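Local coordinates for protein L-amino acid deaminase (Proteus vulgaris, PDB 5I39) that probably catalyses the FAD-dependent oxidative deamination of L-amino acids, as a membrane-bound flavoprotein of the DAO family, at residues M51-L56 with L61-V66; G275-A278 with F284-E287; G239-R244 with A347-P352; E14-P19 with S76-G81. All blocks are in the same frame, centred on the assembly; numbering follows the deposited sequence.

Contact 1: M51-L56 with L61-V66; sequences MTAINL and LSVVIV. With FAD (flavin-adenine dinucleotide), chain B.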
# COMPACT_ATOMS: atom_id res chain seq x y z
N MSE A 51 -8.93 5.77 1.58
CA MSE A 51 -8.68 5.86 3.03
C MSE A 51 -8.78 7.30 3.48
O MSE A 51 -9.31 7.58 4.56
CB MSE A 51 -7.34 5.24 3.40
CG MSE A 51 -7.29 3.73 3.14
SE MSE A 51 -8.65 2.70 4.10
CE MSE A 51 -7.90 2.99 5.89
N THR A 52 -8.28 8.24 2.67
CA THR A 52 -8.41 9.66 3.01
C THR A 52 -9.88 10.08 3.05
O THR A 52 -10.29 10.78 3.97
CB THR A 52 -7.59 10.55 2.06
OG1 THR A 52 -6.22 10.11 2.05
CG2 THR A 52 -7.60 11.99 2.53
N ALA A 53 -10.65 9.64 2.06
CA ALA A 53 -12.09 9.93 2.03
C ALA A 53 -12.82 9.43 3.27
O ALA A 53 -13.62 10.15 3.86
CB ALA A 53 -12.72 9.34 0.78
N ILE A 54 -12.51 8.20 3.69
CA ILE A 54 -13.10 7.65 4.91
C ILE A 54 -12.78 8.53 6.12
O ILE A 54 -13.66 8.84 6.93
CB ILE A 54 -12.60 6.21 5.15
CG1 ILE A 54 -13.22 5.26 4.12
CG2 ILE A 54 -12.94 5.73 6.56
CD1 ILE A 54 -12.49 3.94 3.97
N ASN A 55 -11.52 8.92 6.24
CA ASN A 55 -11.09 9.76 7.35
C ASN A 55 -11.83 11.10 7.38
O ASN A 55 -12.26 11.56 8.44
CB ASN A 55 -9.58 9.96 7.27
CG ASN A 55 -9.00 10.59 8.52
OD1 ASN A 55 -9.07 11.80 8.70
ND2 ASN A 55 -8.41 9.78 9.39
N LEU A 56 -12.01 11.70 6.21
CA LEU A 56 -12.72 12.98 6.10
C LEU A 56 -14.21 12.87 6.44
O LEU A 56 -14.74 13.76 7.11
CB LEU A 56 -12.52 13.56 4.71
CG LEU A 56 -11.09 14.02 4.43
CD1 LEU A 56 -10.87 14.16 2.94
CD2 LEU A 56 -10.78 15.33 5.13
N LEU A 61 -17.43 15.71 6.99
CA LEU A 61 -17.36 16.34 5.67
C LEU A 61 -17.94 15.42 4.61
O LEU A 61 -17.73 14.22 4.65
CB LEU A 61 -15.91 16.67 5.33
CG LEU A 61 -15.23 17.65 6.30
CD1 LEU A 61 -13.73 17.65 6.10
CD2 LEU A 61 -15.80 19.05 6.14
N SER A 62 -18.66 16.00 3.65
CA SER A 62 -19.08 15.25 2.46
C SER A 62 -17.88 15.09 1.52
O SER A 62 -17.07 16.01 1.36
CB SER A 62 -20.24 15.93 1.75
OG SER A 62 -19.87 17.21 1.28
N VAL A 63 -17.78 13.91 0.91
CA VAL A 63 -16.64 13.60 0.05
C VAL A 63 -17.12 12.94 -1.23
O VAL A 63 -17.94 12.03 -1.21
CB VAL A 63 -15.63 12.66 0.74
CG1 VAL A 63 -14.43 12.42 -0.17
CG2 VAL A 63 -15.16 13.25 2.07
N VAL A 64 -16.58 13.43 -2.35
CA VAL A 64 -16.72 12.79 -3.64
C VAL A 64 -15.33 12.41 -4.13
O VAL A 64 -14.42 13.23 -4.11
CB VAL A 64 -17.41 13.72 -4.66
CG1 VAL A 64 -17.28 13.19 -6.09
CG2 VAL A 64 -18.88 13.88 -4.31
N ILE A 65 -15.18 11.16 -4.57
CA ILE A 65 -13.97 10.72 -5.27
C ILE A 65 -14.29 10.65 -6.75
O ILE A 65 -15.33 10.09 -7.14
CB ILE A 65 -13.47 9.32 -4.81
CG1 ILE A 65 -13.27 9.29 -3.29
CG2 ILE A 65 -12.18 8.96 -5.54
CD1 ILE A 65 -12.79 7.96 -2.74
N VAL A 66 -13.40 11.19 -7.57
CA VAL A 66 -13.46 10.99 -9.02
C VAL A 66 -12.30 10.09 -9.44
O VAL A 66 -11.16 10.28 -9.00
CB VAL A 66 -13.52 12.33 -9.80
CG1 VAL A 66 -14.81 13.06 -9.47
CG2 VAL A 66 -12.31 13.22 -9.54
PA FAD B . -3.38 3.75 -7.10
O1A FAD B . -2.62 3.53 -8.41
O2A FAD B . -3.92 2.49 -6.47
O5B FAD B . -4.65 4.70 -7.31
C5B FAD B . -4.56 5.97 -7.93
C4B FAD B . -5.85 6.12 -8.73
O4B FAD B . -5.91 7.47 -9.25
C3B FAD B . -5.90 5.17 -9.92
O3B FAD B . -7.01 4.29 -9.79
C2B FAD B . -6.00 6.13 -11.12
O2B FAD B . -6.78 5.62 -12.21
C1B FAD B . -6.59 7.39 -10.49
N9A FAD B . -6.31 8.64 -11.19
C8A FAD B . -5.13 9.09 -11.59
N7A FAD B . -5.22 10.31 -12.16
C5A FAD B . -6.51 10.61 -12.11
C6A FAD B . -7.33 11.74 -12.53
N6A FAD B . -6.76 12.81 -13.14
N1A FAD B . -8.66 11.71 -12.30
C2A FAD B . -9.23 10.67 -11.68
N3A FAD B . -8.56 9.59 -11.28
C4A FAD B . -7.23 9.53 -11.47
N1 FAD B . 2.64 -1.55 -0.63
C2 FAD B . 2.67 -2.21 0.53
O2 FAD B . 2.36 -1.58 1.56
N3 FAD B . 3.03 -3.51 0.59
C4 FAD B . 3.40 -4.24 -0.47
O4 FAD B . 3.69 -5.42 -0.35
C4X FAD B . 3.43 -3.59 -1.78
N5 FAD B . 3.84 -4.21 -2.92
C5X FAD B . 3.67 -3.62 -4.11
C6 FAD B . 3.88 -4.31 -5.30
C7 FAD B . 3.65 -3.73 -6.54
C7M FAD B . 3.83 -4.53 -7.81
C8 FAD B . 3.18 -2.34 -6.61
C8M FAD B . 2.87 -1.67 -7.93
C9 FAD B . 2.99 -1.64 -5.42
C9A FAD B . 3.22 -2.22 -4.18
N10 FAD B . 3.02 -1.51 -2.99
C10 FAD B . 3.00 -2.18 -1.77
C1' FAD B . 2.66 -0.11 -3.00
C2' FAD B . 1.20 0.15 -2.96
O2' FAD B . 0.55 -0.79 -3.82
C3' FAD B . 0.98 1.58 -3.42
O3' FAD B . 1.83 2.51 -2.70
C4' FAD B . -0.45 2.06 -3.25
O4' FAD B . -1.36 1.10 -3.82
C5' FAD B . -0.62 3.41 -3.92
O5' FAD B . -2.00 3.76 -3.76
P FAD B . -2.57 5.04 -4.57
O1P FAD B . -4.00 5.20 -4.16
O2P FAD B . -1.60 6.19 -4.44
O3P FAD B . -2.41 4.58 -6.13
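Ala53, on helix 47-58, lies against Val63 and Ile65, and Leu56 against Val63, in the beta-alpha-beta unit of the Rossmann-type FAD-binding fold. The helix runs nearly antiparallel to strand 63-66, at 169°, with the axes 8.9 Å apart, and its small Ala53 faces the strand between two branched side chains. Ala53 CB meets Val63 CG1 at 3.6 Å and Ile65 CD1 at 3.8 Å, so one methyl group touches two alternate side chains on the same face of the strand. Val63 divides its methyls between two helix residues: CG1, anti to the backbone N (chi1 -177°), reaches Ala53, while CG2 turns to Leu56 CB at 3.7 Å. Ile65 reaches the alanine with the end of its extended CG1 branch. Beta-branched residues suit a strand and present a broad apolar flank to the helix. Val42 of strand 40-43 also packs on Val63 and Ile65. Leu56 and Leu61 cross obliquely, CD2 against CD1, where the chain turns back, and Leu61 N gives a weak bond to Leu56 O at 3.3 Å. At the far end of the strand, Val66 O lies 3.3 Å from C2A of the FAD adenine.

Contact 2: G275-A278 with F284-E287; sequences GNVA and FFRE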
# COMPACT_ATOMS: atom_id res chain seq x y z
N GLY A 275 3.21 -18.20 6.42
CA GLY A 275 3.94 -16.99 6.75
C GLY A 275 4.48 -16.22 5.56
O GLY A 275 4.06 -16.42 4.41
N ASN A 276 5.42 -15.34 5.88
CA ASN A 276 6.07 -14.44 4.94
C ASN A 276 7.56 -14.71 5.09
O ASN A 276 8.10 -14.64 6.20
CB ASN A 276 5.70 -12.99 5.29
CG ASN A 276 6.33 -11.96 4.38
OD1 ASN A 276 7.28 -12.23 3.66
ND2 ASN A 276 5.80 -10.74 4.43
N VAL A 277 8.22 -15.06 3.98
CA VAL A 277 9.61 -15.50 3.99
C VAL A 277 10.39 -14.71 2.95
O VAL A 277 9.90 -14.48 1.84
CB VAL A 277 9.69 -17.01 3.70
CG1 VAL A 277 11.12 -17.48 3.45
CG2 VAL A 277 9.08 -17.79 4.86
N ALA A 278 11.61 -14.30 3.32
CA ALA A 278 12.53 -13.59 2.44
C ALA A 278 13.92 -14.16 2.66
O ALA A 278 14.46 -14.09 3.77
CB ALA A 278 12.51 -12.10 2.73
N PHE A 284 11.18 -15.14 -2.20
CA PHE A 284 10.20 -14.34 -1.47
C PHE A 284 8.82 -14.95 -1.65
O PHE A 284 8.37 -15.12 -2.78
CB PHE A 284 10.17 -12.90 -1.99
CG PHE A 284 11.53 -12.26 -2.06
CD1 PHE A 284 12.20 -11.92 -0.90
CD2 PHE A 284 12.14 -12.02 -3.28
CE1 PHE A 284 13.46 -11.35 -0.94
CE2 PHE A 284 13.40 -11.45 -3.34
CZ PHE A 284 14.06 -11.11 -2.17
N PHE A 285 8.15 -15.26 -0.55
CA PHE A 285 6.75 -15.68 -0.63
C PHE A 285 5.95 -15.27 0.59
O PHE A 285 6.51 -15.01 1.66
CB PHE A 285 6.62 -17.18 -0.90
CG PHE A 285 7.20 -18.06 0.16
CD1 PHE A 285 6.47 -18.41 1.29
CD2 PHE A 285 8.49 -18.58 0.02
CE1 PHE A 285 7.01 -19.25 2.26
CE2 PHE A 285 9.03 -19.42 0.99
CZ PHE A 285 8.29 -19.75 2.10
N ARG A 286 4.64 -15.23 0.40
CA ARG A 286 3.69 -14.79 1.41
C ARG A 286 2.40 -15.57 1.26
O ARG A 286 1.77 -15.52 0.19
CB ARG A 286 3.41 -13.30 1.27
CG ARG A 286 2.33 -12.79 2.22
CD ARG A 286 1.93 -11.37 1.91
NE ARG A 286 1.30 -11.22 0.60
CZ ARG A 286 0.03 -11.49 0.31
NH1 ARG A 286 -0.81 -11.98 1.21
NH2 ARG A 286 -0.38 -11.28 -0.92
N GLU A 287 1.97 -16.26 2.31
CA GLU A 287 0.69 -16.95 2.28
C GLU A 287 -0.46 -15.96 2.32
O GLU A 287 -0.50 -15.07 3.17
CB GLU A 287 0.56 -17.92 3.45
CG GLU A 287 -0.61 -18.87 3.26
CD GLU A 287 -0.85 -19.81 4.42
OE1 GLU A 287 -0.31 -19.57 5.51
OE2 GLU A 287 -1.61 -20.78 4.22
O HOH W 1 0.45 -17.30 6.96
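Phe285 sets its CG between the backbone N and the carbonyl carbon (chi1 61°), which leans the ring toward the partner strand, over Val277, whose CG1 stands anti to its own backbone N. The two side chains point the same way, and Val277 CB comes over one face of the ring, a CH-pi contact 3.7 Å from the centroid and 22° off the normal. CZ lies nearest, at 3.5 Å from Val277 CB, so the valine sits toward the rim. Phe332 and Phe335 meet the same ring edge-to-face, so this face of the sheet carries a small group of phenylalanines along with Val277.

The backbones form the beta hairpin 276-279/283-287, antiparallel within a larger mixed sheet. Val277 and Phe285 are its hydrogen-bonded pair: Val277 N to Phe285 O is 2.9 Å and Phe285 N to Val277 O is 3.1 Å. Asn276 with Arg286 and Ala278 with Phe284 are non-hydrogen-bonded pairs, their side chains on the other face. There Ala278 CB meets the edge of the Phe284 ring, in its plane, at 3.6 Å from CD1; a side chain this short lets the flat ring lie close to the strand. The polar ends of Asn276 and Arg286 lead to the flavin-binding region: Asn276 ND2 bonds Gln82 OE1, while Arg286 joins Asp185 in a salt bridge and Tyr80 O in a hydrogen bond. Gly275 just precedes the strand, its positive phi of 75° easily adopted by glycine; its O accepts from Glu287 N at 3.0 Å, and a water donates to Glu287 OE1 at 2.8 Å while accepting from Gly275 N.

Contact 3: G239-R244 with A347-P352; sequences GGVWSR and AMAIAP. With FAD (flavin-adenine dinucleotide), chain B.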
# COMPACT_ATOMS: atom_id res chain seq x y z
N GLY A 239 -3.59 10.50 -7.02
CA GLY A 239 -3.64 9.93 -8.36
C GLY A 239 -2.63 8.84 -8.66
O GLY A 239 -2.44 8.50 -9.82
N GLY A 240 -1.99 8.28 -7.64
CA GLY A 240 -0.98 7.25 -7.86
C GLY A 240 0.12 7.77 -8.76
O GLY A 240 0.57 8.91 -8.60
N VAL A 241 0.52 6.97 -9.74
CA VAL A 241 1.65 7.35 -10.60
C VAL A 241 1.36 8.60 -11.43
O VAL A 241 2.30 9.25 -11.88
CB VAL A 241 2.14 6.21 -11.52
CG1 VAL A 241 2.53 4.99 -10.71
CG2 VAL A 241 1.11 5.85 -12.59
N TRP A 242 0.08 8.93 -11.61
CA TRP A 242 -0.36 10.09 -12.39
C TRP A 242 -0.33 11.40 -11.62
O TRP A 242 -0.62 12.45 -12.20
CB TRP A 242 -1.77 9.86 -12.95
CG TRP A 242 -1.81 8.80 -13.98
CD1 TRP A 242 -1.58 8.95 -15.32
CD2 TRP A 242 -2.06 7.41 -13.77
NE1 TRP A 242 -1.69 7.75 -15.96
CE2 TRP A 242 -1.98 6.78 -15.04
CE3 TRP A 242 -2.35 6.64 -12.65
CZ2 TRP A 242 -2.18 5.41 -15.20
CZ3 TRP A 242 -2.54 5.27 -12.81
CH2 TRP A 242 -2.46 4.67 -14.08
N SER A 243 -0.01 11.38 -10.32
CA SER A 243 -0.04 12.61 -9.53
C SER A 243 0.92 13.67 -10.07
O SER A 243 0.56 14.85 -10.12
CB SER A 243 0.26 12.32 -8.07
OG SER A 243 -0.77 11.54 -7.49
N ARG A 244 2.11 13.27 -10.50
CA ARG A 244 3.06 14.20 -11.11
C ARG A 244 2.45 14.89 -12.34
O ARG A 244 2.49 16.12 -12.44
CB ARG A 244 4.36 13.48 -11.47
CG ARG A 244 5.36 14.32 -12.25
CD ARG A 244 6.66 13.58 -12.41
NE ARG A 244 7.56 14.26 -13.33
CZ ARG A 244 8.30 15.33 -13.05
NH1 ARG A 244 8.28 15.88 -11.83
NH2 ARG A 244 9.08 15.86 -13.98
N ALA A 347 3.16 -0.71 -11.87
CA ALA A 347 3.94 0.52 -11.98
C ALA A 347 3.79 1.35 -10.70
O ALA A 347 2.67 1.59 -10.25
CB ALA A 347 3.46 1.33 -13.17
N MSE A 348 4.92 1.78 -10.16
CA MSE A 348 4.98 2.69 -9.01
C MSE A 348 5.63 3.98 -9.43
O MSE A 348 6.19 4.09 -10.52
CB MSE A 348 5.83 2.10 -7.88
CG MSE A 348 5.22 0.82 -7.33
SE MSE A 348 6.24 0.06 -5.83
CE MSE A 348 6.88 -1.40 -6.97
N ALA A 349 5.54 4.98 -8.56
CA ALA A 349 6.23 6.25 -8.75
C ALA A 349 6.78 6.66 -7.39
O ALA A 349 6.02 6.79 -6.43
CB ALA A 349 5.29 7.30 -9.31
N ILE A 350 8.09 6.87 -7.34
CA ILE A 350 8.84 6.95 -6.09
C ILE A 350 9.59 8.28 -6.05
O ILE A 350 10.15 8.71 -7.07
CB ILE A 350 9.84 5.76 -6.00
CG1 ILE A 350 9.11 4.41 -6.12
CG2 ILE A 350 10.66 5.79 -4.71
CD1 ILE A 350 8.04 4.15 -5.08
N ALA A 351 9.60 8.92 -4.88
CA ALA A 351 10.32 10.18 -4.69
C ALA A 351 11.84 9.94 -4.60
O ALA A 351 12.26 8.82 -4.32
CB ALA A 351 9.83 10.87 -3.43
N PRO A 352 12.66 10.98 -4.84
CA PRO A 352 14.13 10.82 -4.82
C PRO A 352 14.73 10.18 -3.56
O PRO A 352 15.74 9.48 -3.65
CB PRO A 352 14.64 12.25 -4.97
CG PRO A 352 13.58 12.94 -5.74
CD PRO A 352 12.28 12.31 -5.35
PA FAD B . -3.38 3.75 -7.10
O1A FAD B . -2.62 3.53 -8.41
O2A FAD B . -3.92 2.49 -6.47
O5B FAD B . -4.65 4.70 -7.31
C5B FAD B . -4.56 5.97 -7.93
C4B FAD B . -5.85 6.12 -8.73
O4B FAD B . -5.91 7.47 -9.25
C3B FAD B . -5.90 5.17 -9.92
O3B FAD B . -7.01 4.29 -9.79
C2B FAD B . -6.00 6.13 -11.12
O2B FAD B . -6.78 5.62 -12.21
C1B FAD B . -6.59 7.39 -10.49
N9A FAD B . -6.31 8.64 -11.19
C8A FAD B . -5.13 9.09 -11.59
N7A FAD B . -5.22 10.31 -12.16
C5A FAD B . -6.51 10.61 -12.11
C6A FAD B . -7.33 11.74 -12.53
N6A FAD B . -6.76 12.81 -13.14
N1A FAD B . -8.66 11.71 -12.30
C2A FAD B . -9.23 10.67 -11.68
N3A FAD B . -8.56 9.59 -11.28
C4A FAD B . -7.23 9.53 -11.47
N1 FAD B . 2.64 -1.55 -0.63
C2 FAD B . 2.67 -2.21 0.53
O2 FAD B . 2.36 -1.58 1.56
N3 FAD B . 3.03 -3.51 0.59
C4 FAD B . 3.40 -4.24 -0.47
O4 FAD B . 3.69 -5.42 -0.35
C4X FAD B . 3.43 -3.59 -1.78
N5 FAD B . 3.84 -4.21 -2.92
C5X FAD B . 3.67 -3.62 -4.11
C6 FAD B . 3.88 -4.31 -5.30
C7 FAD B . 3.65 -3.73 -6.54
C7M FAD B . 3.83 -4.53 -7.81
C8 FAD B . 3.18 -2.34 -6.61
C8M FAD B . 2.87 -1.67 -7.93
C9 FAD B . 2.99 -1.64 -5.42
C9A FAD B . 3.22 -2.22 -4.18
N10 FAD B . 3.02 -1.51 -2.99
C10 FAD B . 3.00 -2.18 -1.77
C1' FAD B . 2.66 -0.11 -3.00
C2' FAD B . 1.20 0.15 -2.96
O2' FAD B . 0.55 -0.79 -3.82
C3' FAD B . 0.98 1.58 -3.42
O3' FAD B . 1.83 2.51 -2.70
C4' FAD B . -0.45 2.06 -3.25
O4' FAD B . -1.36 1.10 -3.82
C5' FAD B . -0.62 3.41 -3.92
O5' FAD B . -2.00 3.76 -3.76
P FAD B . -2.57 5.04 -4.57
O1P FAD B . -4.00 5.20 -4.16
O2P FAD B . -1.60 6.19 -4.44
O3P FAD B . -2.41 4.58 -6.13
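Val241 presses one methyl group, CG1, against the backbone of Ala347 to Ala349, joining the turn that follows strand 235-237 of the Rossmann-type FAD-binding sheet to strand 340-350 of the larger mixed sheet. CG1 lies anti to the carbonyl carbon (chi1 -57°) and comes 3.4 Å from Ala347 O and 3.5 Å from Met348 C, and it also touches Ala349 CB at 3.9 Å. Alanine suits the strand here, since a lone methyl lets the valine reach the main chain.

The other methyl group, CG2, sits over one face of the Trp242 ring near its rim, 3.5 Å above its plane. Behind Val241 the chain turns tightly, with Trp242 N bonded to Gly239 O and Ser243 N to Gly240 O, before helix 243-248 begins. Gly240 suits its positive phi of 58° and has no CB to run into FAD O1A. Trp242 lies beside the adenine end of the cofactor and makes a cation-pi contact with Lys68.

The side chain of Met348, a selenomethionine, turns the other way, to the isoalloxazine: its SE is 3.7 Å from FAD C9, and its CG approaches the ring methyl C8M of FAD at 3.5 Å.

Contact 4: E14-P19 with S76-G81; sequences EGRFVP and SSRFYG. With FAD (flavin-adenine dinucleotide), chain B.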
# COMPACT_ATOMS: atom_id res chain seq x y z
N GLU A 14 -5.78 -11.21 -13.80
CA GLU A 14 -6.88 -11.97 -14.48
C GLU A 14 -7.36 -13.17 -13.66
O GLU A 14 -8.37 -13.07 -12.96
CB GLU A 14 -6.45 -12.41 -15.89
N GLY A 15 -6.62 -14.28 -13.72
CA GLY A 15 -7.00 -15.54 -13.06
C GLY A 15 -7.04 -15.52 -11.54
O GLY A 15 -7.71 -16.35 -10.92
N ARG A 16 -6.31 -14.59 -10.94
CA ARG A 16 -6.35 -14.37 -9.49
C ARG A 16 -7.68 -13.81 -8.98
O ARG A 16 -8.07 -14.08 -7.84
CB ARG A 16 -5.20 -13.47 -9.04
CG ARG A 16 -5.24 -12.03 -9.57
CD ARG A 16 -3.84 -11.47 -9.64
NE ARG A 16 -3.79 -10.10 -10.15
CZ ARG A 16 -3.91 -8.99 -9.42
NH1 ARG A 16 -4.10 -9.04 -8.09
NH2 ARG A 16 -3.84 -7.81 -10.03
N PHE A 17 -8.36 -13.02 -9.81
CA PHE A 17 -9.70 -12.53 -9.48
C PHE A 17 -10.73 -13.62 -9.80
O PHE A 17 -10.66 -14.24 -10.86
CB PHE A 17 -10.03 -11.25 -10.24
CG PHE A 17 -9.11 -10.10 -9.94
CD1 PHE A 17 -9.24 -9.38 -8.75
CD2 PHE A 17 -8.11 -9.73 -10.84
CE1 PHE A 17 -8.39 -8.31 -8.48
CE2 PHE A 17 -7.26 -8.67 -10.56
CZ PHE A 17 -7.40 -7.96 -9.38
N VAL A 18 -11.65 -13.85 -8.87
CA VAL A 18 -12.65 -14.92 -8.98
C VAL A 18 -14.05 -14.30 -8.87
O VAL A 18 -14.52 -14.03 -7.76
CB VAL A 18 -12.43 -16.01 -7.91
CG1 VAL A 18 -13.38 -17.18 -8.12
CG2 VAL A 18 -10.99 -16.50 -7.93
N PRO A 19 -14.73 -14.07 -10.01
CA PRO A 19 -16.10 -13.54 -9.99
C PRO A 19 -17.07 -14.37 -9.14
O PRO A 19 -16.91 -15.59 -9.02
CB PRO A 19 -16.51 -13.58 -11.47
CG PRO A 19 -15.23 -13.50 -12.23
CD PRO A 19 -14.21 -14.21 -11.39
N SER A 76 -3.29 -0.34 -6.24
CA SER A 76 -3.98 -0.85 -5.06
C SER A 76 -4.72 -2.18 -5.25
O SER A 76 -5.39 -2.63 -4.33
CB SER A 76 -4.92 0.23 -4.54
OG SER A 76 -4.20 1.40 -4.17
N SER A 77 -4.60 -2.80 -6.42
CA SER A 77 -4.99 -4.21 -6.59
C SER A 77 -3.90 -5.06 -7.22
O SER A 77 -4.19 -6.14 -7.72
CB SER A 77 -6.28 -4.31 -7.41
OG SER A 77 -6.08 -3.79 -8.72
N ARG A 78 -2.64 -4.60 -7.16
CA ARG A 78 -1.53 -5.26 -7.87
C ARG A 78 -0.31 -5.51 -6.99
O ARG A 78 0.75 -5.94 -7.47
CB ARG A 78 -1.14 -4.42 -9.10
CG ARG A 78 -2.28 -4.26 -10.10
CD ARG A 78 -1.93 -3.37 -11.28
NE ARG A 78 -1.22 -4.10 -12.33
CZ ARG A 78 -1.78 -4.99 -13.17
NH1 ARG A 78 -3.08 -5.29 -13.09
NH2 ARG A 78 -1.03 -5.59 -14.08
N PHE A 79 -0.46 -5.31 -5.69
CA PHE A 79 0.66 -5.31 -4.76
C PHE A 79 1.05 -6.72 -4.29
O PHE A 79 0.31 -7.67 -4.46
CB PHE A 79 0.34 -4.38 -3.58
CG PHE A 79 -0.94 -4.71 -2.87
CD1 PHE A 79 -0.98 -5.75 -1.96
CD2 PHE A 79 -2.10 -3.99 -3.10
CE1 PHE A 79 -2.14 -6.08 -1.30
CE2 PHE A 79 -3.28 -4.30 -2.44
CZ PHE A 79 -3.29 -5.34 -1.53
N TYR A 80 2.23 -6.81 -3.67
CA TYR A 80 2.75 -8.08 -3.16
C TYR A 80 2.00 -8.53 -1.92
O TYR A 80 1.65 -9.70 -1.80
CB TYR A 80 4.24 -7.97 -2.85
CG TYR A 80 4.87 -9.19 -2.20
CD1 TYR A 80 4.63 -10.48 -2.68
CD2 TYR A 80 5.72 -9.05 -1.10
CE1 TYR A 80 5.21 -11.58 -2.08
CE2 TYR A 80 6.32 -10.15 -0.51
CZ TYR A 80 6.06 -11.42 -1.00
OH TYR A 80 6.64 -12.52 -0.43
N GLY A 81 1.78 -7.60 -1.00
CA GLY A 81 0.85 -7.79 0.12
C GLY A 81 1.41 -7.89 1.51
O GLY A 81 0.76 -8.49 2.37
PA FAD B . -3.38 3.75 -7.10
O1A FAD B . -2.62 3.53 -8.41
O2A FAD B . -3.92 2.49 -6.47
O5B FAD B . -4.65 4.70 -7.31
C5B FAD B . -4.56 5.97 -7.93
C4B FAD B . -5.85 6.12 -8.73
O4B FAD B . -5.91 7.47 -9.25
C3B FAD B . -5.90 5.17 -9.92
O3B FAD B . -7.01 4.29 -9.79
C2B FAD B . -6.00 6.13 -11.12
O2B FAD B . -6.78 5.62 -12.21
C1B FAD B . -6.59 7.39 -10.49
N9A FAD B . -6.31 8.64 -11.19
C8A FAD B . -5.13 9.09 -11.59
N7A FAD B . -5.22 10.31 -12.16
C5A FAD B . -6.51 10.61 -12.11
C6A FAD B . -7.33 11.74 -12.53
N6A FAD B . -6.76 12.81 -13.14
N1A FAD B . -8.66 11.71 -12.30
C2A FAD B . -9.23 10.67 -11.68
N3A FAD B . -8.56 9.59 -11.28
C4A FAD B . -7.23 9.53 -11.47
N1 FAD B . 2.64 -1.55 -0.63
C2 FAD B . 2.67 -2.21 0.53
O2 FAD B . 2.36 -1.58 1.56
N3 FAD B . 3.03 -3.51 0.59
C4 FAD B . 3.40 -4.24 -0.47
O4 FAD B . 3.69 -5.42 -0.35
C4X FAD B . 3.43 -3.59 -1.78
N5 FAD B . 3.84 -4.21 -2.92
C5X FAD B . 3.67 -3.62 -4.11
C6 FAD B . 3.88 -4.31 -5.30
C7 FAD B . 3.65 -3.73 -6.54
C7M FAD B . 3.83 -4.53 -7.81
C8 FAD B . 3.18 -2.34 -6.61
C8M FAD B . 2.87 -1.67 -7.93
C9 FAD B . 2.99 -1.64 -5.42
C9A FAD B . 3.22 -2.22 -4.18
N10 FAD B . 3.02 -1.51 -2.99
C10 FAD B . 3.00 -2.18 -1.77
C1' FAD B . 2.66 -0.11 -3.00
C2' FAD B . 1.20 0.15 -2.96
O2' FAD B . 0.55 -0.79 -3.82
C3' FAD B . 0.98 1.58 -3.42
O3' FAD B . 1.83 2.51 -2.70
C4' FAD B . -0.45 2.06 -3.25
O4' FAD B . -1.36 1.10 -3.82
C5' FAD B . -0.62 3.41 -3.92
O5' FAD B . -2.00 3.76 -3.76
P FAD B . -2.57 5.04 -4.57
O1P FAD B . -4.00 5.20 -4.16
O2P FAD B . -1.60 6.19 -4.44
O3P FAD B . -2.41 4.58 -6.13
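Arg16 CA lies 10.4 Å from Arg78 CA and Phe17 CA 10.0 Å from Ser77 CA, at the end of a type I beta turn from Glu14 to Phe17, so long side chains must span the gap. Arg16 does so with its chain extended from CG to NE, delivering the guanidinium end-on to one acceptor. NH1 and NH2 both reach Ser77 O at 2.9 Å, and that oxygen lies in the guanidinium plane, which the bifurcated grip holds in one orientation. Arginine suits the place because its two terminal nitrogens can share one carbonyl while keeping further donors for others: NH1 also forms a salt bridge with Glu187, and the group makes a cation-pi contact with Trp344. Phe17 flanks it, with CE2 3.5 Å above the centre of one guanidinium face. Arg16 NH2 passes Arg78 CG at 3.9 Å; the two guanidinium planes are 73° apart, and Arg78 NH2 is bonded to Ser345 O.

Segment 76-81 is part of the loop between strand 63-66 and strand 82-83 that lines the FAD pocket in this FAD-dependent oxidoreductase family, and the N-terminal turn docks on it from the side away from the cofactor. Ser76 OG, anti to its own carbonyl carbon (chi1 -61°), donates to FAD O2A at 2.6 Å and accepts from the ribityl O4' of FAD; Ser76 N bonds the same phosphate oxygen. A small hydroxyl that can both give and take fits between phosphate and ribityl chain. Gly81, at a positive phi of 112°, has no side chain to jam against the carbonyl O of Tyr80, and turns its N to FAD O4 at 3.0 Å.

In the fold
From the N terminus, segment 14-19 opens the first long loop, which contact 4 closes at residues 76-81; contact 1, a local closure of helix 47-58 on strand 63-66, is nested within it. A second long loop follows in series: it opens at 239-244, just after strand 235-237 of the FAD-binding sheet, and contact 3 closes it at 347-352, with the hairpin of contact 2 nested inside. Contacts 1 and 2 lie on opposite sides of the chain's centre, about 33 Å apart between centres. Contacts 1, 3 and 4 all touch the FAD, whereas contact 2 belongs to the same large sheet as strand 340-350 and meets contact 4 directly, through Tyr80 and Gly81.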